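Side-chain contacts in putative polysaccharide biosynthesis protein with aminopeptidase-like domain (Clostridium acetobutylicum, PDB 3K9T), which binds one zinc ion per subunit and probably acts in the biosynthesis of modified polysaccharides, with no peptidase activity expected despite its aminopeptidase-like domain: residues M392-N397 / A409-M414; R357-L362 / A422-Y427; R31-N36 / S131-N136; K74-R79 / W137-T142. All coordinates share one frame; numbering follows the deposited sequence.

Interaction 1: residues M392-N397 / A409-M414; sequences MFWVLN and AYKSGM
Trp394 of helix 389-398 lays one face of its indole against Ser412, at the end of helix 405-412, and this is the tight part of the contact. Ser412 CB sits 3.4 Å from the centroid of the five-membered Trp394 ring and only 12° off its normal, a CH-pi contact in which NE1 and CD1 of the indole come equally close to that carbon. Ser412 meets the ring with its carbon, while OG, held between the backbone N and the carbonyl carbon (chi1 71°), bonds to its own chain: it accepts from Met414 N at 3.0 Å, closing an ST turn where Gly413 leaves the helix with positive phi, and is also hydrogen-bonded to the carbonyl of Ile408. Past that turn the selenomethionine Met414 comes back toward the ring. Its CE lies at the indole edge, 4.1 Å from Trp394 CD1, while SE stands obliquely, 5.1 Å from the five-membered ring centroid, in a Met-aromatic contact. The looser side is at the six-membered ring. There Lys411 CG reaches no closer than 4.1 Å to Trp394 CZ3, and the rest of this solvent-exposed chain, bent at chi2 and chi3, leads away from the indole. Trp295 of the second subunit meets the Trp394 ring at nearly a right angle and also packs on Met414, so the tryptophan belongs to a subunit interface as well. Two neighbouring helices joined through one buried aromatic side chain fit the helical core of the permutated winged helix-turn-helix domain.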
# COMPACT_ATOMS: atom_id res chain seq x y z
N MSE A 392 -2.19 8.83 -26.90
CA MSE A 392 -0.92 8.96 -27.63
C MSE A 392 0.14 9.60 -26.76
O MSE A 392 1.28 9.12 -26.74
CB MSE A 392 -1.09 9.75 -28.92
CG MSE A 392 -1.84 8.97 -29.94
SE MSE A 392 -1.76 9.71 -31.72
CE MSE A 392 -1.42 11.61 -31.44
N PHE A 393 -0.25 10.66 -26.03
CA PHE A 393 0.67 11.39 -25.16
C PHE A 393 1.25 10.50 -24.05
O PHE A 393 2.41 10.67 -23.68
CB PHE A 393 0.02 12.62 -24.54
CG PHE A 393 -0.23 13.74 -25.52
CD1 PHE A 393 0.81 14.25 -26.28
CD2 PHE A 393 -1.49 14.34 -25.60
CE1 PHE A 393 0.59 15.31 -27.16
CE2 PHE A 393 -1.72 15.39 -26.48
CZ PHE A 393 -0.67 15.88 -27.26
N TRP A 394 0.44 9.59 -23.52
CA TRP A 394 0.93 8.59 -22.57
C TRP A 394 1.96 7.66 -23.18
O TRP A 394 3.00 7.40 -22.55
CB TRP A 394 -0.19 7.73 -22.02
CG TRP A 394 -0.85 8.27 -20.81
CD1 TRP A 394 -2.14 8.66 -20.69
CD2 TRP A 394 -0.24 8.51 -19.55
NE1 TRP A 394 -2.38 9.11 -19.43
CE2 TRP A 394 -1.24 9.02 -18.70
CE3 TRP A 394 1.06 8.35 -19.06
CZ2 TRP A 394 -1.00 9.34 -17.36
CZ3 TRP A 394 1.32 8.69 -17.74
CH2 TRP A 394 0.30 9.19 -16.90
N VAL A 395 1.67 7.14 -24.37
CA VAL A 395 2.58 6.23 -25.05
C VAL A 395 3.91 6.91 -25.34
O VAL A 395 4.98 6.34 -25.11
CB VAL A 395 1.99 5.67 -26.34
CG1 VAL A 395 3.06 4.96 -27.12
CG2 VAL A 395 0.86 4.71 -26.02
N LEU A 396 3.87 8.15 -25.81
CA LEU A 396 5.10 8.88 -26.08
C LEU A 396 5.86 9.14 -24.80
O LEU A 396 7.09 9.01 -24.75
CB LEU A 396 4.82 10.21 -26.79
CG LEU A 396 4.32 10.07 -28.24
CD1 LEU A 396 3.62 11.31 -28.71
CD2 LEU A 396 5.51 9.75 -29.13
N ASN A 397 5.12 9.47 -23.76
CA ASN A 397 5.73 9.92 -22.55
C ASN A 397 6.40 8.79 -21.79
O ASN A 397 7.50 8.95 -21.26
CB ASN A 397 4.72 10.66 -21.68
CG ASN A 397 5.28 11.02 -20.35
OD1 ASN A 397 5.23 10.21 -19.44
ND2 ASN A 397 5.86 12.23 -20.22
N ALA A 409 -1.07 1.26 -19.91
CA ALA A 409 -2.50 1.14 -19.70
C ALA A 409 -2.79 1.23 -18.20
O ALA A 409 -3.70 1.93 -17.79
CB ALA A 409 -3.03 -0.14 -20.27
N TYR A 410 -2.00 0.52 -17.40
CA TYR A 410 -2.16 0.58 -15.94
C TYR A 410 -1.93 1.98 -15.38
O TYR A 410 -2.82 2.51 -14.72
CB TYR A 410 -1.28 -0.42 -15.19
CG TYR A 410 -2.00 -1.72 -14.87
CD1 TYR A 410 -2.81 -1.83 -13.75
CD2 TYR A 410 -1.84 -2.83 -15.67
CE1 TYR A 410 -3.47 -3.03 -13.47
CE2 TYR A 410 -2.46 -4.02 -15.39
CZ TYR A 410 -3.30 -4.12 -14.31
OH TYR A 410 -3.90 -5.34 -14.07
N LYS A 411 -0.76 2.58 -15.64
CA LYS A 411 -0.46 3.95 -15.12
C LYS A 411 -1.49 5.00 -15.60
O LYS A 411 -1.92 5.83 -14.82
CB LYS A 411 0.96 4.39 -15.49
CG LYS A 411 1.39 5.74 -14.91
CD LYS A 411 2.27 5.62 -13.65
CE LYS A 411 3.73 5.86 -13.99
NZ LYS A 411 4.64 5.56 -12.85
N SER A 412 -1.89 4.93 -16.86
CA SER A 412 -2.87 5.87 -17.40
C SER A 412 -4.30 5.61 -16.91
O SER A 412 -5.19 6.44 -17.06
CB SER A 412 -2.86 5.81 -18.96
OG SER A 412 -3.42 4.61 -19.49
N GLY A 413 -4.55 4.42 -16.38
CA GLY A 413 -5.92 4.07 -16.04
C GLY A 413 -6.77 3.83 -17.27
O GLY A 413 -8.00 3.71 -17.18
N MSE A 414 -6.14 3.73 -18.43
CA MSE A 414 -6.92 3.57 -19.65
C MSE A 414 -6.99 2.10 -20.03
O MSE A 414 -6.16 1.29 -19.63
CB MSE A 414 -6.37 4.42 -20.80
CG MSE A 414 -6.35 5.92 -20.56
SE MSE A 414 -5.53 6.79 -22.06
CE MSE A 414 -6.05 8.61 -21.81

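Interaction 2: residues R357-L362 / A422-Y427; sequences RTYLNL and AADALY
The rings of Tyr359, on strand 358-361, and Tyr427, on helix 416-428, meet obliquely, neither stacked nor edge-to-face, with planes at 55° and centroids 5.8 Å apart. Their closest carbons are Tyr359 CE1 and Tyr427 CD1, separated by 3.6 Å. The methyl of Ala423 reaches the other ortho-to-hydroxyl carbon of Tyr359, CE2, with CB at 3.8 Å, again from an oblique direction. Tyr427 has CG anti to its backbone nitrogen (chi1 -173°), which carries its ring out from the helix to the strand residue. Beyond the rings the contact turns polar: a water lies 2.8 Å from Tyr359 OH and donates to Asp424 OD1 at 3.0 Å, spanning a gap too wide for a direct bond. The second carboxylate oxygen of Asp424 forms a salt bridge with Lys420 on the same helix, so both oxygens have partners. Leu405 of helix 405-412 touches both Tyr359 and Ala423, whereas Tyr427 is exposed. Strand 358-361 pairs antiparallel with strand 432-434, and a helix packed on a small two-stranded sheet whose strands come from the two ends of the domain is consistent with the permutated winged helix-turn-helix.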
# COMPACT_ATOMS: atom_id res chain seq x y z
N ARG A 357 3.42 -5.07 -26.44
CA ARG A 357 4.77 -4.75 -26.87
C ARG A 357 5.48 -3.69 -26.01
O ARG A 357 4.87 -3.11 -25.11
CB ARG A 357 4.76 -4.39 -28.34
CG ARG A 357 4.40 -5.59 -29.18
CD ARG A 357 4.13 -5.25 -30.63
NE ARG A 357 3.40 -6.37 -31.18
CZ ARG A 357 3.95 -7.54 -31.50
NH1 ARG A 357 5.26 -7.75 -31.38
NH2 ARG A 357 3.18 -8.51 -31.97
N THR A 358 6.79 -3.52 -26.22
CA THR A 358 7.54 -2.43 -25.61
C THR A 358 8.17 -1.62 -26.72
O THR A 358 8.68 -2.17 -27.66
CB THR A 358 8.58 -2.90 -24.62
OG1 THR A 358 7.91 -3.54 -23.54
CG2 THR A 358 9.36 -1.72 -24.08
N TYR A 359 8.05 -0.30 -26.61
CA TYR A 359 8.52 0.61 -27.64
C TYR A 359 9.46 1.68 -27.09
O TYR A 359 9.51 1.94 -25.88
CB TYR A 359 7.35 1.35 -28.30
CG TYR A 359 6.35 0.53 -29.09
CD1 TYR A 359 6.52 0.29 -30.45
CD2 TYR A 359 5.16 0.09 -28.50
CE1 TYR A 359 5.56 -0.42 -31.19
CE2 TYR A 359 4.20 -0.61 -29.23
CZ TYR A 359 4.40 -0.87 -30.57
OH TYR A 359 3.46 -1.57 -31.27
N LEU A 360 10.19 2.29 -28.00
CA LEU A 360 11.05 3.41 -27.68
C LEU A 360 10.55 4.60 -28.50
O LEU A 360 10.38 4.51 -29.70
CB LEU A 360 12.48 3.09 -28.07
CG LEU A 360 13.51 4.12 -27.66
CD1 LEU A 360 13.65 4.10 -26.15
CD2 LEU A 360 14.81 3.77 -28.34
N ASN A 361 10.26 5.69 -27.81
CA ASN A 361 9.92 6.97 -28.44
C ASN A 361 11.15 7.46 -29.21
O ASN A 361 12.20 7.70 -28.60
CB ASN A 361 9.51 7.96 -27.32
CG ASN A 361 9.02 9.29 -27.83
OD1 ASN A 361 9.26 9.67 -28.97
ND2 ASN A 361 8.38 10.05 -26.95
N LEU A 362 11.02 7.62 -30.53
CA LEU A 362 12.13 8.11 -31.36
C LEU A 362 12.32 9.61 -31.34
O LEU A 362 13.29 10.10 -31.94
CB LEU A 362 12.04 7.58 -32.80
CG LEU A 362 12.19 6.05 -32.90
CD1 LEU A 362 12.10 5.68 -34.31
CD2 LEU A 362 13.50 5.54 -32.33
N ALA A 422 -3.30 3.58 -29.99
CA ALA A 422 -2.54 4.82 -29.96
C ALA A 422 -1.09 4.54 -30.40
O ALA A 422 -0.54 5.24 -31.24
CB ALA A 422 -2.62 5.52 -28.59
N ALA A 423 -0.52 3.46 -29.85
CA ALA A 423 0.82 2.99 -30.18
C ALA A 423 0.93 2.59 -31.65
O ALA A 423 1.97 2.79 -32.28
CB ALA A 423 1.21 1.81 -29.28
N ASP A 424 -0.13 2.00 -32.20
CA ASP A 424 -0.13 1.63 -33.62
C ASP A 424 0.10 2.87 -34.46
O ASP A 424 1.00 2.92 -35.29
CB ASP A 424 -1.45 0.97 -34.06
CG ASP A 424 -1.58 -0.47 -33.58
OD1 ASP A 424 -0.56 -1.02 -33.15
OD2 ASP A 424 -2.69 -1.05 -33.63
N ALA A 425 -0.74 3.87 -34.23
CA ALA A 425 -0.72 5.10 -35.00
C ALA A 425 0.66 5.79 -34.94
O ALA A 425 1.19 6.28 -35.93
CB ALA A 425 -1.80 6.01 -34.49
N LEU A 426 1.26 5.79 -33.75
CA LEU A 426 2.55 6.43 -33.60
C LEU A 426 3.62 5.64 -34.33
O LEU A 426 4.53 6.24 -34.89
CB LEU A 426 2.89 6.60 -32.13
CG LEU A 426 2.04 7.59 -31.34
CD1 LEU A 426 2.36 7.42 -29.88
CD2 LEU A 426 2.30 9.02 -31.81
N TYR A 427 3.50 4.30 -34.32
CA TYR A 427 4.47 3.42 -34.98
C TYR A 427 4.47 3.66 -36.50
O TYR A 427 5.51 3.70 -37.15
CB TYR A 427 4.16 1.95 -34.66
CG TYR A 427 5.23 0.99 -35.16
CD1 TYR A 427 6.42 0.82 -34.47
CD2 TYR A 427 5.04 0.27 -36.33
CE1 TYR A 427 7.38 -0.04 -34.91
CE2 TYR A 427 6.01 -0.59 -36.79
CZ TYR A 427 7.16 -0.74 -36.07
OH TYR A 427 8.11 -1.61 -36.52
O HOH W 1 0.82 -1.39 -30.47

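Interaction 3: residues R31-N36 / S131-N136; sequences RSITGN and SYYKEN
Ile33 packs its branched side chain over one face of the Tyr132 ring, and the two branches divide the work. CG2, anti to the carbonyl carbon, lies over the hydroxyl end of the ring, 3.6 Å from Tyr132 CZ; measured to the ring centroid it is 3.9 Å away and 24° off the normal, a CH-pi contact. CG1 takes the position between backbone N and carbonyl carbon (chi1 55°), and with chi2 extended (165°) it swings CD1 along the same ring toward its root, 3.8 Å from Tyr132 CG. That methyl also reaches the neighbouring tyrosine, where Ile33 CD1 and Tyr133 OH are 3.8 Å apart. Both tyrosines set CG beside the backbone N, and Tyr132 CB lies over one face of the Tyr133 ring, so the isoleucine end meets two successive aromatic side chains. Ser32 OG comes obliquely to Tyr132 CE1 at 3.6 Å, but its polar partner is the hydroxyl of Ser98. Within the loop 131-136, Ser131 OG donates to Lys134 O at 2.6 Å. Tyr99 stands edge-to-face to Tyr132, and Ile229 of helix 229-237 touches both Ile33 and Tyr133. The side chain of Tyr132 is about 6 Å from that of the zinc ligand His190, whose backbone carbonyl accepts from Arg31 NE. The contact is largely apolar, with two hydroxyls at its margins: between these two segments the aminopeptidase-like part and the insert meet mainly through van der Waals and CH-pi packing, beside the zinc site but supplying it no ligand.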
# COMPACT_ATOMS: atom_id res chain seq x y z
N ARG A 31 -16.94 -40.12 -17.94
CA ARG A 31 -15.51 -39.91 -17.69
C ARG A 31 -15.12 -40.29 -16.26
O ARG A 31 -15.91 -40.30 -15.34
CB ARG A 31 -15.16 -38.45 -17.93
CG ARG A 31 -15.20 -38.01 -19.36
CD ARG A 31 -15.41 -36.52 -19.52
NE ARG A 31 -16.79 -36.16 -19.18
CZ ARG A 31 -17.80 -36.16 -20.03
NH1 ARG A 31 -17.62 -36.47 -21.32
NH2 ARG A 31 -19.01 -35.85 -19.61
N SER A 32 -13.86 -40.62 -16.09
CA SER A 32 -13.22 -40.75 -14.79
C SER A 32 -11.76 -40.31 -15.05
O SER A 32 -11.46 -39.75 -16.12
CB SER A 32 -13.33 -42.19 -14.27
OG SER A 32 -12.75 -42.33 -12.98
N ILE A 33 -10.84 -40.58 -14.11
CA ILE A 33 -9.44 -40.23 -14.33
C ILE A 33 -8.75 -41.10 -15.40
O ILE A 33 -7.67 -40.78 -15.85
CB ILE A 33 -8.62 -40.21 -13.04
CG1 ILE A 33 -8.71 -41.52 -12.28
CG2 ILE A 33 -9.09 -39.07 -12.15
CD1 ILE A 33 -7.58 -41.60 -11.20
N THR A 34 -9.38 -42.22 -15.74
CA THR A 34 -8.92 -43.11 -16.78
C THR A 34 -10.18 -43.65 -17.45
O THR A 34 -11.28 -43.37 -16.99
CB THR A 34 -8.08 -44.30 -16.23
OG1 THR A 34 -8.91 -45.16 -15.43
CG2 THR A 34 -6.89 -43.80 -15.43
N GLY A 35 -10.03 -44.38 -18.54
CA GLY A 35 -11.15 -45.14 -19.11
C GLY A 35 -11.63 -44.78 -20.49
O GLY A 35 -11.23 -43.77 -21.08
N ASN A 36 -12.52 -45.63 -21.01
CA ASN A 36 -13.06 -45.42 -22.37
C ASN A 36 -13.93 -44.16 -22.50
O ASN A 36 -14.15 -43.65 -23.60
CB ASN A 36 -13.81 -46.66 -22.87
CG ASN A 36 -12.88 -47.83 -23.20
OD1 ASN A 36 -11.74 -47.64 -23.59
ND2 ASN A 36 -13.38 -49.03 -23.04
N SER A 131 -13.70 -42.79 -5.69
CA SER A 131 -12.86 -43.56 -4.78
C SER A 131 -11.68 -44.06 -5.57
O SER A 131 -11.54 -45.24 -5.80
CB SER A 131 -13.62 -44.73 -4.16
OG SER A 131 -12.78 -45.39 -3.22
N TYR A 132 -10.84 -43.14 -6.00
CA TYR A 132 -9.77 -43.49 -6.93
C TYR A 132 -8.70 -44.36 -6.33
O TYR A 132 -8.20 -45.29 -6.98
CB TYR A 132 -9.11 -42.24 -7.48
CG TYR A 132 -10.03 -41.31 -8.25
CD1 TYR A 132 -11.01 -41.82 -9.09
CD2 TYR A 132 -9.88 -39.93 -8.16
CE1 TYR A 132 -11.85 -40.96 -9.80
CE2 TYR A 132 -10.72 -39.07 -8.86
CZ TYR A 132 -11.69 -39.59 -9.68
OH TYR A 132 -12.50 -38.75 -10.39
N TYR A 133 -8.36 -44.10 -5.08
CA TYR A 133 -7.15 -44.66 -4.53
C TYR A 133 -7.30 -45.68 -3.38
O TYR A 133 -6.33 -46.32 -3.01
CB TYR A 133 -6.20 -43.49 -4.20
CG TYR A 133 -5.86 -42.61 -5.43
CD1 TYR A 133 -5.08 -43.11 -6.50
CD2 TYR A 133 -6.32 -41.29 -5.53
CE1 TYR A 133 -4.78 -42.32 -7.62
CE2 TYR A 133 -6.02 -40.49 -6.65
CZ TYR A 133 -5.25 -41.02 -7.68
OH TYR A 133 -4.98 -40.23 -8.76
N LYS A 134 -8.50 -45.83 -2.82
CA LYS A 134 -8.80 -46.95 -1.92
C LYS A 134 -9.91 -47.74 -2.66
O LYS A 134 -10.80 -47.15 -3.27
CB LYS A 134 -9.24 -46.46 -0.53
N GLU A 135 -9.82 -49.07 -2.68
CA GLU A 135 -10.86 -49.87 -3.32
C GLU A 135 -12.17 -49.74 -2.56
O GLU A 135 -12.19 -49.77 -1.34
CB GLU A 135 -10.45 -51.33 -3.43
CG GLU A 135 -9.51 -51.58 -4.58
CD GLU A 135 -8.96 -53.00 -4.62
OE1 GLU A 135 -9.51 -53.88 -3.93
OE2 GLU A 135 -7.97 -53.22 -5.35
N ASN A 136 -13.27 -49.61 -3.29
CA ASN A 136 -14.56 -49.31 -2.69
C ASN A 136 -15.67 -49.36 -3.75
O ASN A 136 -15.39 -49.58 -4.94
CB ASN A 136 -14.48 -47.92 -2.07
CG ASN A 136 -15.57 -47.65 -1.04
OD1 ASN A 136 -16.29 -48.57 -0.61
ND2 ASN A 136 -15.72 -46.37 -0.66

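Interaction 4: residues K74-R79 / W137-T142; sequences KDAYVR and WGFSLT
The apolar core of the insert domain, beneath its four-stranded antiparallel sheet, receives Phe139 from the short strand 139-140. Its ring meets strand 70-79 at Ala76, Tyr77 and Val78. Val78 makes the central contact: CG2 stands over the middle of the Phe139 ring, 3.8 Å from its centroid and only 6° off the normal, a nearly ideal CH-pi geometry. This methyl is the branch anti to the carbonyl carbon (chi1 172° places CG1 anti to the backbone N instead), and its distances to the ring carbons are all similar, with CE2 nearest at 3.9 Å. Two residues back on the same side of the strand, Ala76 CB approaches Phe139 CE1 obliquely at 4.0 Å. Between them Tyr77 turns its side chain away, and it is the backbone that closes up: Phe139 CZ lies 3.8 Å from Tyr77 O. The edge of the Phe139 ring is met in its plane by Trp137 CZ3. On the far side of the strand the Tyr77 ring instead lies against the guanidinium of Arg79, with CE1 over one of its faces, and Arg79 NH1 makes a salt bridge to Glu155. Ile87 and Ile158, from the two strands flanking 70-79, also touch Phe139, and Leu116 comes from the strand paired with 139-140. The alternation of inward Ala76 and Val78 with outward Tyr77 is that of a beta strand, here in the insert's four-stranded antiparallel sheet, one side of which packs on the segment carrying strand 139-140.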
# COMPACT_ATOMS: atom_id res chain seq x y z
N LYS A 74 -19.71 -50.74 -17.68
CA LYS A 74 -20.75 -51.07 -18.66
C LYS A 74 -22.15 -50.75 -18.11
O LYS A 74 -22.99 -50.16 -18.78
CB LYS A 74 -20.69 -52.57 -19.01
CG LYS A 74 -19.45 -52.97 -19.80
CD LYS A 74 -19.31 -54.49 -19.95
CE LYS A 74 -17.84 -54.90 -20.23
NZ LYS A 74 -16.90 -54.61 -19.08
N ASP A 75 -22.42 -51.14 -16.88
CA ASP A 75 -23.76 -50.92 -16.33
C ASP A 75 -23.65 -50.99 -14.83
O ASP A 75 -22.67 -51.51 -14.30
CB ASP A 75 -24.71 -52.02 -16.86
CG ASP A 75 -26.20 -51.63 -16.81
OD1 ASP A 75 -26.56 -50.49 -16.48
OD2 ASP A 75 -27.03 -52.50 -17.14
N ALA A 76 -24.66 -50.43 -14.17
CA ALA A 76 -24.78 -50.50 -12.73
C ALA A 76 -26.25 -50.28 -12.39
O ALA A 76 -26.93 -49.49 -13.07
CB ALA A 76 -23.93 -49.46 -12.07
N TYR A 77 -26.74 -51.00 -11.39
CA TYR A 77 -28.13 -50.84 -10.92
C TYR A 77 -28.40 -51.54 -9.59
O TYR A 77 -27.69 -52.48 -9.22
CB TYR A 77 -29.15 -51.32 -11.97
CG TYR A 77 -28.92 -52.71 -12.54
CD1 TYR A 77 -29.47 -53.85 -11.95
CD2 TYR A 77 -28.17 -52.88 -13.71
CE1 TYR A 77 -29.25 -55.13 -12.49
CE2 TYR A 77 -27.97 -54.13 -14.26
CZ TYR A 77 -28.50 -55.25 -13.65
OH TYR A 77 -28.27 -56.48 -14.23
N VAL A 78 -29.40 -51.01 -8.88
CA VAL A 78 -29.99 -51.63 -7.71
C VAL A 78 -31.42 -51.96 -8.15
O VAL A 78 -32.18 -51.09 -8.56
CB VAL A 78 -30.04 -50.71 -6.47
CG1 VAL A 78 -30.85 -51.37 -5.35
CG2 VAL A 78 -28.62 -50.32 -6.00
N ARG A 79 -31.78 -53.23 -8.09
CA ARG A 79 -33.08 -53.68 -8.57
C ARG A 79 -33.87 -54.30 -7.43
O ARG A 79 -33.30 -55.01 -6.61
CB ARG A 79 -32.85 -54.71 -9.65
CG ARG A 79 -34.05 -55.06 -10.45
CD ARG A 79 -33.72 -56.26 -11.32
NE ARG A 79 -33.45 -55.92 -12.71
CZ ARG A 79 -32.52 -56.49 -13.47
NH1 ARG A 79 -31.68 -57.41 -12.97
NH2 ARG A 79 -32.38 -56.11 -14.74
N TRP A 137 -16.92 -49.19 -3.32
CA TRP A 137 -18.05 -49.08 -4.24
C TRP A 137 -19.24 -48.34 -3.63
O TRP A 137 -19.51 -48.43 -2.44
CB TRP A 137 -18.48 -50.45 -4.81
CG TRP A 137 -19.12 -51.40 -3.84
CD1 TRP A 137 -18.48 -52.30 -3.06
CD2 TRP A 137 -20.52 -51.56 -3.57
NE1 TRP A 137 -19.38 -53.00 -2.31
CE2 TRP A 137 -20.64 -52.57 -2.61
CE3 TRP A 137 -21.68 -50.94 -4.04
CZ2 TRP A 137 -21.88 -52.99 -2.10
CZ3 TRP A 137 -22.92 -51.37 -3.54
CH2 TRP A 137 -23.01 -52.38 -2.57
N GLY A 138 -19.96 -47.59 -4.45
CA GLY A 138 -21.10 -46.86 -3.93
C GLY A 138 -22.14 -46.49 -4.97
O GLY A 138 -21.86 -46.47 -6.17
N PHE A 139 -23.35 -46.23 -4.49
CA PHE A 139 -24.40 -45.70 -5.32
C PHE A 139 -24.86 -44.37 -4.71
O PHE A 139 -25.00 -44.26 -3.47
CB PHE A 139 -25.61 -46.63 -5.39
CG PHE A 139 -25.43 -47.81 -6.29
CD1 PHE A 139 -25.76 -47.72 -7.64
CD2 PHE A 139 -24.90 -49.00 -5.81
CE1 PHE A 139 -25.59 -48.81 -8.49
CE2 PHE A 139 -24.73 -50.10 -6.64
CZ PHE A 139 -25.07 -50.00 -7.99
N SER A 140 -25.10 -43.39 -5.58
CA SER A 140 -25.69 -42.13 -5.18
C SER A 140 -27.15 -42.07 -5.63
O SER A 140 -27.51 -42.60 -6.67
CB SER A 140 -24.92 -41.00 -5.80
OG SER A 140 -23.71 -40.78 -5.12
N LEU A 141 -28.01 -41.42 -4.84
CA LEU A 141 -29.42 -41.20 -5.22
C LEU A 141 -30.01 -40.00 -4.49
O LEU A 141 -29.40 -39.48 -3.54
CB LEU A 141 -30.29 -42.43 -4.94
CG LEU A 141 -30.51 -42.84 -3.49
CD1 LEU A 141 -31.66 -43.83 -3.46
CD2 LEU A 141 -29.23 -43.41 -2.85
N THR A 142 -31.18 -39.54 -4.93
CA THR A 142 -31.77 -38.41 -4.24
C THR A 142 -32.30 -38.91 -2.92
O THR A 142 -32.68 -40.09 -2.79
CB THR A 142 -32.89 -37.66 -5.03
OG1 THR A 142 -34.10 -38.46 -5.10
CG2 THR A 142 -32.36 -37.19 -6.42

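How the interactions relate
The four contacts fall into two distant groups. Interactions 1 and 2 share the winged helix-turn-helix domain, their centres 11 Å apart; Asn361 ND2 lies 2.8 Å from Leu396 O, a probable hydrogen bond, and Leu426 CD1 packs 3.7 Å from Leu396 CG. Interactions 3 and 4 lie on the opposite side of the chain's centre, 15 Å apart centre to centre, and are joined through the continuous chain 131-142, which leads from the contact with the aminopeptidase-like part to the packing under the insert's sheet. Interaction 3 is the one near the metal, with the Tyr132 side chain about 8 Å from the zinc ion; the centres of interactions 2 and 4 are about 63 Å apart.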